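Long-range contacts in uncharacterized protein TCIL3000_10_9440 (Trypanosoma congolense, PDB 5KMX), which is of unknown function but is an insect-stage surface antigen whose bilobed, membrane-anchored ectodomain has been proposed to act as a sensor: residues Val56-Thr61 with Val200-Glu205; Glu96-Cys101 with Gly143-Tyr148; Val153-Leu158 with Ile186-Glu191; Asp174-Ala179 with Pro208-Gln213. All blocks are in the same frame, centred on the assembly; numbering follows the deposited sequence.

In the fold
Three of the contacts lie on one curved mixed sheet, and strand 145-165 threads through their arrangement. It pairs with strand 85-100 in contact 2, near its start, and with strand 189-191 in contact 3; from contact 3 onward it runs parallel to strand 197-204, which contributes to contact 1. Contact 2 closes before contacts 3 and 4 open along the chain, and contacts 2 and 3 are both nested within the loop closed by contact 1. Contacts 1, 3 and 4 cluster, with centres about 12 to 15 Å apart. Contact 2 lies about 36 Å from contact 1, centre to centre, on the opposite side of the chain's centre, consistent with the two lobes of this ectodomain fragment.

Contact 1: Val56-Thr61 with Val200-Glu205; sequences VYTEAT and VRLYSE
Tyr57, Arg201 and Tyr203 project from the same face of an antiparallel ladder, in which strand 53-63 runs against strand 197-204 with segment axes at 161°. The register rests on two hydrogen-bonded pairs. Leu202 N reaches Thr58 O at 2.8 Å, with the return bond from Thr58 N to Leu202 O, and Val200 N reaches Ala60 O at 2.8 Å. Glu59 and Arg201 form the non-hydrogen-bonded pair between them.

The Tyr57 ring is drawn over the partner strand because its CG stands between backbone N and carbonyl carbon (chi1 61°). The Arg201 chain, bent at chi2 and chi3, lays its guanidinium flat over one face of this ring, the planes only 11° apart. Arg201 CZ is 4.3 Å from the Tyr57 centroid and displaced from the ring normal, so the cation-pi contact is offset, with the phenol OH over the guanidinium centre. The guanidinium edge is engaged too: Arg201 NH1 donates almost straight to Tyr203 OH at 2.9 Å, in its own plane. Tyr203 in turn takes Tyr57 CB over the middle of its ring, 3.7 Å from the centroid. Face and edge contacts together restrict the rotation of the arginine head.

On the other face Thr58 CG2 touches Leu202 CB at 3.7 Å, and Phe33 packs against both residues. The Glu59 carboxylate leads away to a salt bridge with Arg41. The whole is a buried antiparallel ladder carrying a diagonal cross-strand cation-pi stack of Arg201 on Tyr57, with Tyr203 OH holding the guanidinium edge.

Contact 2: Glu96-Cys101 with Gly143-Tyr148; sequences EKWYTC and GEKCGY. With SO4 (sulfate ion), chain G.
Trp98 and Tyr148 leave the same face of the ladder as an antiparallel non-hydrogen-bonded pair, and their first torsions turn the rings toward each other: Tyr148 holds CG between backbone N and carbonyl carbon (chi1 63°), whereas Trp98 sets CG beside its N (chi1 -74°). The two side chains lie side by side. Tyr148 CB lies over the five-membered ring of Trp98, 4.0 Å from its centroid, and Tyr148 turns an edge to the indole face with planes at 52°. The closest approach within this edge-to-face pair is Tyr148 CD2 to Trp98 CH2, 3.5 Å. Over a face of the Tyr148 ring comes Glu96 OE2, near the centre.

Lys145 crosses Trp98 at about a right angle, its CE 3.7 Å from Trp98 CB. The bend at its last torsion then lets Lys145 NZ donate to Thr100 OG1 at 3.2 Å. Beneath, Tyr99 N bonds to Gly147 O at 2.9 Å, and Cys101 N to Glu144 O at 3.1 Å.

On the reverse face Cys146 SG approaches the edge of the Tyr99 ring, 4.2 Å from CD2, while His119 and Phe122 of helix 116-128 also meet that ring. Lys97 NZ binds O2 of a sulfate, probably from the crystallisation liquor, at 3.0 Å; Arg95 NH2 is also hydrogen-bonded to it. This is an antiparallel ladder backed by helix 116-128, with disulfides Cys101-Cys115 and Cys146-Cys140 tying each strand to neighbouring chain.

Contact 3: Val153-Leu158 with Ile186-Glu191; sequences VYLATL and ISQGYE
Tyr190 reaches across strand 153-158, meeting Val153 first and Leu155 farther out. Its CB presses on Val153 CG2 at 3.5 Å, the two side chains crossing at about a right angle. CD2 then lies close to the peptide joining Tyr154 and Leu155, 3.2 Å from Leu155 N. Farther out, CE2 comes 3.7 Å from Leu155 CA. One ring face takes Leu155 CD1, which lies toward the rim, 4.1 Å from the Tyr190 centroid. At the tip the hydroxyl leaves the two segments and hydrogen-bonds to Pro90 O.

Leu155 CD1 also touches Gln188 CB at 3.6 Å. Gln188 carries on to Leu158, whose CD1 packs against the amide carbon, while Tyr159 N and Asp185 O engage the amide's polar ends. On the opposite face of the ladder the Glu191 carboxylate carbon CD rests 3.4 Å from Ala156 CB.

The backbone shows a classic beta bulge. Gly189 O accepts from Ala156 N at 2.8 Å, nearly along the C=O axis, and from Thr157 N at 3.1 Å on a lone pair. Two residues thus face one, and the register shifts by one.

Strand 189-191 thereby flanks strand 145-165, which bonds through Val153 and Leu155 to strand 85-100 and through Ala156 and Leu158 to strand 197-204; Leu73 and Val75 of strand 72-79 pack on Leu155 and Leu158.

Contact 4: Asp174-Ala179 with Pro208-Gln213; sequences DKYQSA and PFIAFQ
Ile210 meets the loop with both branches. Its CG2 sits over one face of the Tyr176 ring, 4.0 Å from the centroid and nearest CE1, while CG1 touches Ala179 CB at 3.9 Å. This division follows from chi1 of -61°, which places CG1 beside the backbone N and CG2 anti to it. Ala179 CB also abuts the edge of the Phe209 ring, in its plane, 3.8 Å from CE2. A helical turn later, Gln213 brings its aliphatic CG to 3.4 Å from Ala179 O.

Outside partners help to position these groups. Tyr176 OH is hydrogen-bonded to Gln214 OE1 on the same helix, and Phe183 meets the Tyr176 ring edge-to-face. Gln213 OE1 accepts from Tyr181 N, just beyond the loop segment. The Phe209 ring meets Tyr203, and Asp207 OD1 takes the Phe209 N-H at the start of helix 208-216. Val161 of strand 145-165 packs on both Tyr176 and Ile210.

Between the two segments the chemistry is therefore largely apolar: a CH-pi contact, aliphatic packing on Ala179 CB, and Gln213 CG against the Ala179 carbonyl oxygen. Van der Waals contact joins loop and helix here, while directional bonds to Gln214 and Tyr181, just past the ends of the two segments, supply the polar fastening.

Contact 1: Val56-Thr61 with Val200-Glu205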
# COMPACT_ATOMS: atom_id res chain seq x y z
N VAL A 56 14.76 0.13 -2.64
CA VAL A 56 14.90 -0.81 -3.75
C VAL A 56 13.86 -1.93 -3.70
O VAL A 56 13.62 -2.52 -2.65
CB VAL A 56 16.31 -1.44 -3.77
CG1 VAL A 56 16.48 -2.33 -4.99
CG2 VAL A 56 17.37 -0.34 -3.76
N TYR A 57 13.26 -2.20 -4.85
CA TYR A 57 12.26 -3.25 -4.98
C TYR A 57 12.25 -3.78 -6.41
O TYR A 57 12.74 -3.12 -7.33
CB TYR A 57 10.87 -2.71 -4.61
CG TYR A 57 10.41 -1.57 -5.48
CD1 TYR A 57 9.78 -1.81 -6.70
CD2 TYR A 57 10.60 -0.25 -5.10
CE1 TYR A 57 9.35 -0.76 -7.50
CE2 TYR A 57 10.18 0.80 -5.89
CZ TYR A 57 9.55 0.54 -7.09
OH TYR A 57 9.13 1.58 -7.89
N THR A 58 11.70 -4.98 -6.59
CA THR A 58 11.51 -5.54 -7.92
C THR A 58 10.02 -5.47 -8.26
O THR A 58 9.18 -5.62 -7.37
CB THR A 58 12.02 -7.00 -8.01
OG1 THR A 58 11.98 -7.45 -9.36
CG2 THR A 58 11.19 -7.92 -7.13
N GLU A 59 9.70 -5.24 -9.52
CA GLU A 59 8.32 -4.97 -9.91
C GLU A 59 7.96 -5.44 -11.31
O GLU A 59 8.82 -5.80 -12.11
CB GLU A 59 8.02 -3.47 -9.79
CG GLU A 59 8.86 -2.58 -10.72
CD GLU A 59 8.36 -2.56 -12.16
OE1 GLU A 59 9.20 -2.50 -13.08
OE2 GLU A 59 7.13 -2.60 -12.37
N ALA A 60 6.66 -5.43 -11.59
CA ALA A 60 6.14 -5.72 -12.92
C ALA A 60 4.72 -5.18 -13.02
O ALA A 60 4.07 -4.92 -12.01
CB ALA A 60 6.17 -7.21 -13.20
N THR A 61 4.24 -5.01 -14.25
CA THR A 61 2.87 -4.58 -14.50
C THR A 61 2.04 -5.77 -14.97
O THR A 61 2.27 -6.30 -16.05
CB THR A 61 2.81 -3.46 -15.56
OG1 THR A 61 3.54 -2.31 -15.09
CG2 THR A 61 1.37 -3.05 -15.84
N VAL A 200 2.66 -4.60 -9.56
CA VAL A 200 3.10 -5.42 -8.43
C VAL A 200 4.53 -5.07 -8.03
O VAL A 200 5.38 -4.85 -8.89
CB VAL A 200 3.00 -6.92 -8.75
CG1 VAL A 200 3.43 -7.76 -7.55
CG2 VAL A 200 1.58 -7.28 -9.17
N ARG A 201 4.78 -5.04 -6.73
CA ARG A 201 6.10 -4.69 -6.19
C ARG A 201 6.47 -5.60 -5.02
O ARG A 201 5.63 -5.87 -4.16
CB ARG A 201 6.13 -3.22 -5.76
CG ARG A 201 6.09 -2.25 -6.93
CD ARG A 201 5.32 -0.98 -6.61
NE ARG A 201 6.07 -0.06 -5.75
CZ ARG A 201 6.06 1.27 -5.87
NH1 ARG A 201 6.76 2.01 -5.04
NH2 ARG A 201 5.34 1.86 -6.82
N LEU A 202 7.72 -6.05 -5.00
CA LEU A 202 8.22 -6.89 -3.92
C LEU A 202 9.37 -6.19 -3.19
O LEU A 202 10.37 -5.83 -3.80
CB LEU A 202 8.70 -8.24 -4.46
CG LEU A 202 9.34 -9.20 -3.45
CD1 LEU A 202 8.35 -9.60 -2.37
CD2 LEU A 202 9.90 -10.43 -4.16
N TYR A 203 9.20 -6.00 -1.88
CA TYR A 203 10.18 -5.32 -1.05
C TYR A 203 10.89 -6.28 -0.10
O TYR A 203 10.41 -7.38 0.17
CB TYR A 203 9.51 -4.22 -0.22
CG TYR A 203 9.18 -2.96 -0.99
CD1 TYR A 203 8.05 -2.88 -1.79
CD2 TYR A 203 9.99 -1.83 -0.90
CE1 TYR A 203 7.74 -1.72 -2.49
CE2 TYR A 203 9.70 -0.68 -1.59
CZ TYR A 203 8.57 -0.63 -2.38
OH TYR A 203 8.27 0.53 -3.07
N SER A 204 12.05 -5.85 0.40
CA SER A 204 12.69 -6.51 1.53
C SER A 204 12.16 -5.86 2.81
O SER A 204 11.75 -4.71 2.79
CB SER A 204 14.21 -6.38 1.45
OG SER A 204 14.62 -5.05 1.69
N GLU A 205 12.16 -6.61 3.90
CA GLU A 205 11.65 -6.09 5.17
C GLU A 205 12.42 -4.87 5.65
O GLU A 205 11.85 -3.96 6.23
CB GLU A 205 11.70 -7.17 6.25
CG GLU A 205 10.54 -8.15 6.22
CD GLU A 205 10.54 -9.09 7.41
OE1 GLU A 205 11.38 -8.92 8.31
OE2 GLU A 205 9.70 -10.02 7.43

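Contact 2: Glu96-Cys101 with Gly143-Tyr148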
# COMPACT_ATOMS: atom_id res chain seq x y z
N GLU A 96 -13.63 3.84 4.19
CA GLU A 96 -14.50 4.56 5.12
C GLU A 96 -13.84 5.84 5.61
O GLU A 96 -12.78 5.80 6.25
CB GLU A 96 -14.88 3.67 6.30
CG GLU A 96 -16.01 4.24 7.15
CD GLU A 96 -16.42 3.32 8.28
OE1 GLU A 96 -16.02 2.14 8.26
OE2 GLU A 96 -17.14 3.78 9.19
N LYS A 97 -14.47 6.98 5.32
CA LYS A 97 -13.96 8.29 5.71
C LYS A 97 -15.00 9.06 6.52
O LYS A 97 -16.15 9.19 6.10
CB LYS A 97 -13.55 9.09 4.48
CG LYS A 97 -12.34 8.53 3.74
CD LYS A 97 -11.04 8.78 4.49
CE LYS A 97 -10.59 10.23 4.37
NZ LYS A 97 -9.33 10.49 5.12
N TRP A 98 -14.58 9.56 7.68
CA TRP A 98 -15.48 10.26 8.59
C TRP A 98 -15.45 11.77 8.39
O TRP A 98 -14.39 12.37 8.26
CB TRP A 98 -15.10 9.95 10.04
CG TRP A 98 -15.47 8.57 10.47
CD1 TRP A 98 -14.75 7.43 10.29
CD2 TRP A 98 -16.66 8.19 11.17
NE1 TRP A 98 -15.42 6.36 10.83
CE2 TRP A 98 -16.60 6.80 11.38
CE3 TRP A 98 -17.78 8.89 11.64
CZ2 TRP A 98 -17.61 6.10 12.04
CZ3 TRP A 98 -18.77 8.19 12.29
CH2 TRP A 98 -18.68 6.81 12.49
N TYR A 99 -16.64 12.38 8.36
CA TYR A 99 -16.75 13.83 8.36
C TYR A 99 -16.85 14.35 9.79
O TYR A 99 -17.68 13.89 10.57
CB TYR A 99 -17.97 14.29 7.56
CG TYR A 99 -18.12 15.79 7.56
CD1 TYR A 99 -17.51 16.57 6.58
CD2 TYR A 99 -18.87 16.44 8.53
CE1 TYR A 99 -17.64 17.94 6.58
CE2 TYR A 99 -19.00 17.81 8.54
CZ TYR A 99 -18.38 18.56 7.56
OH TYR A 99 -18.52 19.93 7.55
N THR A 100 -15.99 15.31 10.11
CA THR A 100 -16.03 15.97 11.41
C THR A 100 -16.32 17.45 11.24
O THR A 100 -15.65 18.14 10.46
CB THR A 100 -14.71 15.80 12.18
OG1 THR A 100 -14.34 14.42 12.20
CG2 THR A 100 -14.84 16.32 13.60
N CYS A 101 -17.32 17.94 11.96
CA CYS A 101 -17.67 19.35 11.92
C CYS A 101 -16.58 20.19 12.58
O CYS A 101 -16.58 20.38 13.80
CB CYS A 101 -19.00 19.59 12.61
SG CYS A 101 -19.86 21.10 12.11
N GLY A 143 -17.25 19.76 16.17
CA GLY A 143 -16.44 18.74 16.80
C GLY A 143 -17.11 17.37 16.81
O GLY A 143 -16.61 16.44 17.44
N GLU A 144 -18.23 17.25 16.10
CA GLU A 144 -19.00 16.02 16.09
C GLU A 144 -18.69 15.15 14.87
O GLU A 144 -18.46 15.67 13.78
CB GLU A 144 -20.50 16.32 16.11
CG GLU A 144 -21.38 15.09 16.21
CD GLU A 144 -22.77 15.41 16.73
OE1 GLU A 144 -23.40 14.51 17.32
OE2 GLU A 144 -23.23 16.55 16.54
N LYS A 145 -18.68 13.84 15.08
CA LYS A 145 -18.64 12.89 13.98
C LYS A 145 -20.05 12.75 13.41
O LYS A 145 -20.83 11.91 13.86
CB LYS A 145 -18.11 11.53 14.44
CG LYS A 145 -16.61 11.50 14.64
CD LYS A 145 -15.89 11.68 13.32
CE LYS A 145 -14.43 11.33 13.45
NZ LYS A 145 -13.68 12.24 14.38
N CYS A 146 -20.36 13.59 12.43
CA CYS A 146 -21.72 13.70 11.92
C CYS A 146 -22.11 12.50 11.06
O CYS A 146 -23.30 12.19 10.93
CB CYS A 146 -21.87 14.98 11.10
SG CYS A 146 -21.24 16.46 11.94
N GLY A 147 -21.12 11.84 10.47
CA GLY A 147 -21.37 10.70 9.61
C GLY A 147 -20.13 10.31 8.84
O GLY A 147 -19.07 10.91 9.02
N TYR A 148 -20.26 9.31 7.97
CA TYR A 148 -19.13 8.82 7.19
C TYR A 148 -19.56 8.39 5.79
O TYR A 148 -20.75 8.21 5.52
CB TYR A 148 -18.45 7.65 7.91
CG TYR A 148 -19.33 6.43 8.10
CD1 TYR A 148 -19.44 5.48 7.10
CD2 TYR A 148 -20.04 6.24 9.27
CE1 TYR A 148 -20.25 4.36 7.26
CE2 TYR A 148 -20.85 5.13 9.45
CZ TYR A 148 -20.94 4.19 8.44
OH TYR A 148 -21.74 3.08 8.60
S SO4 G . -6.59 9.48 2.94
O1 SO4 G . -5.13 9.56 2.83
O2 SO4 G . -7.14 10.82 3.12
O3 SO4 G . -6.94 8.65 4.09
O4 SO4 G . -7.14 8.88 1.73

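Contact 3: Val153-Leu158 with Ile186-Glu191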
# COMPACT_ATOMS: atom_id res chain seq x y z
N VAL A 153 -13.27 1.34 -3.78
CA VAL A 153 -11.96 1.62 -4.36
C VAL A 153 -11.37 0.33 -4.92
O VAL A 153 -11.69 -0.76 -4.45
CB VAL A 153 -11.00 2.25 -3.33
CG1 VAL A 153 -11.47 3.64 -2.95
CG2 VAL A 153 -10.89 1.36 -2.09
N TYR A 154 -10.50 0.47 -5.92
CA TYR A 154 -10.06 -0.67 -6.71
C TYR A 154 -8.55 -0.77 -6.84
O TYR A 154 -7.86 0.24 -6.97
CB TYR A 154 -10.70 -0.60 -8.09
CG TYR A 154 -12.18 -0.30 -8.04
CD1 TYR A 154 -12.63 1.02 -8.03
CD2 TYR A 154 -13.12 -1.31 -7.99
CE1 TYR A 154 -13.98 1.31 -7.98
CE2 TYR A 154 -14.47 -1.03 -7.94
CZ TYR A 154 -14.90 0.28 -7.94
OH TYR A 154 -16.24 0.57 -7.88
N LEU A 155 -8.04 -2.00 -6.82
CA LEU A 155 -6.61 -2.27 -6.75
C LEU A 155 -5.84 -1.72 -7.95
O LEU A 155 -6.19 -2.00 -9.10
CB LEU A 155 -6.37 -3.77 -6.63
CG LEU A 155 -4.94 -4.23 -6.33
CD1 LEU A 155 -4.50 -3.79 -4.94
CD2 LEU A 155 -4.83 -5.74 -6.48
N ALA A 156 -4.80 -0.95 -7.67
CA ALA A 156 -3.95 -0.36 -8.70
C ALA A 156 -2.50 -0.79 -8.51
O ALA A 156 -1.82 -1.17 -9.47
CB ALA A 156 -4.05 1.16 -8.67
N THR A 157 -2.02 -0.73 -7.27
CA THR A 157 -0.65 -1.09 -6.94
C THR A 157 -0.60 -2.07 -5.77
O THR A 157 -1.24 -1.85 -4.74
CB THR A 157 0.19 0.16 -6.60
OG1 THR A 157 0.04 1.13 -7.64
CG2 THR A 157 1.66 -0.20 -6.45
N LEU A 158 0.17 -3.14 -5.94
CA LEU A 158 0.26 -4.21 -4.95
C LEU A 158 1.67 -4.32 -4.39
O LEU A 158 2.62 -4.59 -5.12
CB LEU A 158 -0.16 -5.54 -5.58
CG LEU A 158 -0.23 -6.75 -4.64
CD1 LEU A 158 -1.36 -6.59 -3.64
CD2 LEU A 158 -0.38 -8.04 -5.44
N ILE A 186 -4.78 -6.16 2.64
CA ILE A 186 -5.54 -5.20 1.84
C ILE A 186 -4.96 -3.79 1.92
O ILE A 186 -5.50 -2.86 1.31
CB ILE A 186 -7.02 -5.16 2.27
CG1 ILE A 186 -7.13 -4.87 3.77
CG2 ILE A 186 -7.69 -6.49 1.95
CD1 ILE A 186 -8.50 -4.40 4.19
N SER A 187 -3.89 -3.62 2.68
CA SER A 187 -3.23 -2.32 2.79
C SER A 187 -2.46 -2.01 1.50
O SER A 187 -1.23 -1.97 1.50
CB SER A 187 -2.29 -2.28 4.00
OG SER A 187 -2.98 -2.62 5.19
N GLN A 188 -3.20 -1.81 0.41
CA GLN A 188 -2.59 -1.62 -0.90
C GLN A 188 -3.06 -0.31 -1.55
O GLN A 188 -3.90 0.39 -1.00
CB GLN A 188 -2.92 -2.80 -1.82
CG GLN A 188 -2.72 -4.17 -1.17
CD GLN A 188 -1.27 -4.45 -0.81
OE1 GLN A 188 -0.37 -3.72 -1.21
NE2 GLN A 188 -1.04 -5.51 -0.04
N GLY A 189 -2.49 -0.00 -2.71
CA GLY A 189 -2.86 1.19 -3.45
C GLY A 189 -4.16 0.97 -4.20
O GLY A 189 -4.17 0.35 -5.27
N TYR A 190 -5.25 1.48 -3.65
CA TYR A 190 -6.57 1.36 -4.27
C TYR A 190 -7.02 2.71 -4.84
O TYR A 190 -6.82 3.75 -4.22
CB TYR A 190 -7.60 0.85 -3.26
CG TYR A 190 -7.51 -0.64 -3.00
CD1 TYR A 190 -6.64 -1.15 -2.05
CD2 TYR A 190 -8.31 -1.53 -3.71
CE1 TYR A 190 -6.56 -2.52 -1.82
CE2 TYR A 190 -8.23 -2.89 -3.48
CZ TYR A 190 -7.36 -3.38 -2.54
OH TYR A 190 -7.29 -4.74 -2.31
N GLU A 191 -7.65 2.67 -6.02
CA GLU A 191 -8.09 3.87 -6.72
C GLU A 191 -9.61 3.91 -6.89
O GLU A 191 -10.25 2.86 -6.96
CB GLU A 191 -7.42 3.97 -8.09
CG GLU A 191 -5.93 4.28 -8.05
CD GLU A 191 -5.29 4.25 -9.43
OE1 GLU A 191 -4.25 4.90 -9.61
OE2 GLU A 191 -5.84 3.56 -10.32

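Contact 4: Asp174-Ala179 with Pro208-Gln213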
# COMPACT_ATOMS: atom_id res chain seq x y z
N ASP A 174 5.68 -12.75 7.12
CA ASP A 174 4.43 -13.03 7.81
C ASP A 174 3.87 -11.75 8.43
O ASP A 174 2.68 -11.48 8.34
CB ASP A 174 4.64 -14.09 8.89
CG ASP A 174 4.89 -15.47 8.32
OD1 ASP A 174 4.27 -15.81 7.29
OD2 ASP A 174 5.70 -16.22 8.90
N LYS A 175 4.75 -10.98 9.06
CA LYS A 175 4.33 -9.77 9.77
C LYS A 175 3.96 -8.64 8.81
O LYS A 175 2.98 -7.94 9.03
CB LYS A 175 5.43 -9.31 10.72
CG LYS A 175 5.79 -10.32 11.81
CD LYS A 175 4.62 -10.60 12.75
CE LYS A 175 4.44 -12.08 13.03
NZ LYS A 175 3.00 -12.44 13.20
N TYR A 176 4.74 -8.48 7.75
CA TYR A 176 4.47 -7.46 6.74
C TYR A 176 3.77 -8.06 5.52
O TYR A 176 4.43 -8.48 4.57
CB TYR A 176 5.76 -6.77 6.30
CG TYR A 176 6.40 -5.94 7.38
CD1 TYR A 176 5.88 -4.71 7.74
CD2 TYR A 176 7.54 -6.39 8.04
CE1 TYR A 176 6.47 -3.94 8.73
CE2 TYR A 176 8.13 -5.63 9.03
CZ TYR A 176 7.59 -4.41 9.37
OH TYR A 176 8.18 -3.66 10.36
N GLN A 177 2.44 -8.08 5.55
CA GLN A 177 1.67 -8.55 4.41
C GLN A 177 1.60 -7.49 3.31
O GLN A 177 1.17 -7.76 2.19
CB GLN A 177 0.26 -8.94 4.86
CG GLN A 177 0.21 -10.22 5.68
CD GLN A 177 0.58 -11.45 4.87
OE1 GLN A 177 1.72 -11.92 4.91
NE2 GLN A 177 -0.38 -11.98 4.12
N SER A 178 2.04 -6.28 3.65
CA SER A 178 2.15 -5.19 2.68
C SER A 178 3.29 -4.26 3.07
O SER A 178 3.80 -4.33 4.19
CB SER A 178 0.84 -4.41 2.59
OG SER A 178 0.99 -3.27 1.76
N ALA A 179 3.68 -3.38 2.15
CA ALA A 179 4.73 -2.41 2.42
C ALA A 179 4.15 -1.13 3.02
O ALA A 179 4.87 -0.33 3.62
CB ALA A 179 5.49 -2.08 1.14
N PRO A 208 13.85 1.04 3.66
CA PRO A 208 13.47 2.27 4.38
C PRO A 208 12.04 2.72 4.11
O PRO A 208 11.46 3.38 4.96
CB PRO A 208 14.48 3.31 3.86
CG PRO A 208 15.07 2.73 2.63
CD PRO A 208 15.02 1.25 2.79
N PHE A 209 11.49 2.35 2.95
CA PHE A 209 10.10 2.70 2.64
C PHE A 209 9.15 2.09 3.66
O PHE A 209 8.22 2.75 4.12
CB PHE A 209 9.73 2.22 1.23
CG PHE A 209 8.29 2.46 0.87
CD1 PHE A 209 7.85 3.72 0.50
CD2 PHE A 209 7.38 1.41 0.88
CE1 PHE A 209 6.52 3.93 0.17
CE2 PHE A 209 6.06 1.62 0.55
CZ PHE A 209 5.63 2.88 0.19
N ILE A 210 9.40 0.83 4.03
CA ILE A 210 8.59 0.16 5.03
C ILE A 210 8.87 0.74 6.41
O ILE A 210 7.95 0.93 7.21
CB ILE A 210 8.87 -1.36 5.04
CG1 ILE A 210 8.50 -1.97 3.68
CG2 ILE A 210 8.08 -2.04 6.17
CD1 ILE A 210 8.76 -3.46 3.57
N ALA A 211 10.15 1.00 6.70
CA ALA A 211 10.54 1.59 7.97
C ALA A 211 9.92 2.97 8.11
O ALA A 211 9.46 3.36 9.18
CB ALA A 211 12.05 1.67 8.08
N PHE A 212 9.92 3.72 7.01
CA PHE A 212 9.26 5.02 6.96
C PHE A 212 7.79 4.82 7.31
O PHE A 212 7.29 5.39 8.27
CB PHE A 212 9.42 5.66 5.58
CG PHE A 212 9.00 7.11 5.51
CD1 PHE A 212 8.67 7.83 6.65
CD2 PHE A 212 8.92 7.75 4.28
CE1 PHE A 212 8.29 9.15 6.56
CE2 PHE A 212 8.53 9.07 4.19
CZ PHE A 212 8.22 9.77 5.34
N GLN A 213 7.12 3.97 6.53
CA GLN A 213 5.70 3.67 6.73
C GLN A 213 5.37 3.26 8.16
O GLN A 213 4.38 3.74 8.73
CB GLN A 213 5.28 2.54 5.77
CG GLN A 213 5.08 3.00 4.34
CD GLN A 213 3.73 3.64 4.10
OE1 GLN A 213 2.79 3.45 4.87
NE2 GLN A 213 3.62 4.42 3.03